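Esterase YbfF (PDB 3BF7) probably hydrolyses ester and thioester substrates as an alpha/beta-hydrolase-fold enzyme with a helical cap. Local coordinates at residues 31-35 and 234-238. The protein carries 1 engineered substitution. Numbering follows the deposited sequence.
Sequences NLGVL and HWVHA
His237 is the centre of this contact: its imidazole stands up from the first turn of helix 236-239 against Asn31 and Leu32, while Val34 and Leu35 meet its CB and carbonyl. The ring reaches Asn31 and Leu32 because CG sits between the backbone N and the carbonyl carbon (chi1 53°), which turns the imidazole toward segment 31-35. Asn31 meets it at the NE2 corner. Its amide stands nearly perpendicular to the imidazole, the planes 88° apart, and Asn31 ND2 comes to 2.8 Å from His237 NE2 near the ring plane. NE2 lies well out of the amide plane, however, so the amide N-H bonds are not aimed at it and no hydrogen bond forms. On the same rim, Asn31 O lies in the plane of the imidazole, 3.4 Å from His237 CD2, so both the backbone and the amide of Asn31 border one edge. Leu32 CD1 approaches His237 NE2 obliquely at 4.0 Å. Beyond the ring, Val34 CG1 rests 3.8 Å from His237 O, and Leu35 CD2 makes an apolar contact 4.2 Å from His237 CB. Trp235 adds the edge of its indole, with CD1 4.0 Å from Asn31 ND2. Val34 and Leu35 also pack on helix 241-253, while His88 meets the His237 ring edge-to-face. Three residues before His237, His234 hydrogen-bonds Asp113 through ND1 and, weakly, Ser89 through NE2. That geometry is consistent with a Ser-His-Asp catalytic triad, its serine on a nucleophile elbow; the contact thus joins the start of helix 33-39 to the histidine loop of an alpha/beta hydrolase.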
loop_
_atom_site.group_PDB
_atom_site.type_symbol
_atom_site.label_atom_id
_atom_site.label_comp_id
_atom_site.label_asym_id
_atom_site.label_seq_id
_atom_site.Cartn_x
_atom_site.Cartn_y
_atom_site.Cartn_z
ATOM N N ASN A 31 -7.065 -5.314 0.960
ATOM C CA ASN A 31 -5.771 -5.899 1.304
ATOM C C ASN A 31 -5.203 -5.634 2.691
ATOM O O ASN A 31 -4.513 -6.494 3.236
ATOM C CB ASN A 31 -4.714 -5.558 0.254
ATOM C CG ASN A 31 -3.534 -6.515 0.306
ATOM O OD1 ASN A 31 -3.689 -7.723 0.106
ATOM N ND2 ASN A 31 -2.356 -5.987 0.590
ATOM N N LEU A 32 -5.457 -4.463 3.265
ATOM C CA LEU A 32 -4.964 -4.190 4.614
ATOM C C LEU A 32 -6.098 -4.348 5.621
ATOM O O LEU A 32 -6.014 -3.862 6.750
ATOM C CB LEU A 32 -4.354 -2.787 4.704
ATOM C CG LEU A 32 -2.930 -2.631 4.154
ATOM C CD1 LEU A 32 -2.883 -2.990 2.679
ATOM C CD2 LEU A 32 -2.459 -1.201 4.370
ATOM N N GLY A 33 -7.153 -5.041 5.203
ATOM C CA GLY A 33 -8.292 -5.268 6.073
ATOM C C GLY A 33 -7.907 -5.983 7.356
ATOM O O GLY A 33 -8.496 -5.734 8.409
ATOM N N VAL A 34 -6.920 -6.871 7.283
ATOM C CA VAL A 34 -6.486 -7.598 8.467
ATOM C C VAL A 34 -5.991 -6.621 9.534
ATOM O O VAL A 34 -6.167 -6.855 10.732
ATOM C CB VAL A 34 -5.376 -8.625 8.125
ATOM C CG1 VAL A 34 -4.149 -7.919 7.561
ATOM C CG2 VAL A 34 -5.017 -9.429 9.364
ATOM N N LEU A 35 -5.383 -5.518 9.106
ATOM C CA LEU A 35 -4.905 -4.521 10.056
ATOM C C LEU A 35 -6.082 -3.679 10.547
ATOM O O LEU A 35 -6.181 -3.368 11.734
ATOM C CB LEU A 35 -3.843 -3.624 9.404
ATOM C CG LEU A 35 -2.621 -4.340 8.816
ATOM C CD1 LEU A 35 -1.630 -3.310 8.280
ATOM C CD2 LEU A 35 -1.969 -5.212 9.876
ATOM N N HIS A 234 7.324 -9.992 1.062
ATOM C CA HIS A 234 6.840 -8.649 0.762
ATOM C C HIS A 234 5.467 -8.279 1.323
ATOM O O HIS A 234 5.268 -7.144 1.751
ATOM C CB HIS A 234 6.871 -8.435 -0.751
ATOM C CG HIS A 234 6.482 -7.056 -1.178
ATOM N ND1 HIS A 234 7.081 -5.918 -0.677
ATOM C CD2 HIS A 234 5.572 -6.632 -2.087
ATOM C CE1 HIS A 234 6.558 -4.855 -1.262
ATOM N NE2 HIS A 234 5.641 -5.261 -2.121
ATOM N N TRP A 235 4.512 -9.202 1.302
ATOM C CA TRP A 235 3.191 -8.907 1.857
ATOM C C TRP A 235 3.226 -9.338 3.324
ATOM O O TRP A 235 2.549 -10.280 3.745
ATOM C CB TRP A 235 2.105 -9.652 1.069
ATOM C CG TRP A 235 1.820 -9.033 -0.286
ATOM C CD1 TRP A 235 0.846 -8.120 -0.587
ATOM C CD2 TRP A 235 2.542 -9.261 -1.502
ATOM N NE1 TRP A 235 0.917 -7.769 -1.916
ATOM C CE2 TRP A 235 1.948 -8.454 -2.500
ATOM C CE3 TRP A 235 3.633 -10.069 -1.846
ATOM C CZ2 TRP A 235 2.411 -8.435 -3.821
ATOM C CZ3 TRP A 235 4.092 -10.049 -3.161
ATOM C CH2 TRP A 235 3.479 -9.236 -4.131
ATOM N N VAL A 236 4.046 -8.624 4.094
ATOM C CA VAL A 236 4.259 -8.913 5.512
ATOM C C VAL A 236 2.982 -9.059 6.327
ATOM O O VAL A 236 2.859 -9.974 7.141
ATOM C CB VAL A 236 5.126 -7.816 6.178
ATOM C CG1 VAL A 236 5.653 -8.316 7.518
ATOM C CG2 VAL A 236 6.273 -7.418 5.263
ATOM N N HIS A 237 2.039 -8.150 6.111
ATOM C CA HIS A 237 0.774 -8.167 6.839
ATOM C C HIS A 237 -0.072 -9.392 6.523
ATOM O O HIS A 237 -0.894 -9.814 7.338
ATOM C CB HIS A 237 -0.026 -6.906 6.520
ATOM C CG HIS A 237 -0.202 -6.669 5.055
ATOM N ND1 HIS A 237 0.849 -6.345 4.227
ATOM C CD2 HIS A 237 -1.298 -6.748 4.264
ATOM C CE1 HIS A 237 0.409 -6.238 2.986
ATOM N NE2 HIS A 237 -0.890 -6.477 2.982
ATOM N N ALA A 238 0.118 -9.961 5.339
ATOM C CA ALA A 238 -0.638 -11.141 4.943
ATOM C C ALA A 238 -0.072 -12.403 5.588
ATOM O O ALA A 238 -0.812 -13.339 5.893
ATOM C CB ALA A 238 -0.623 -11.283 3.427
#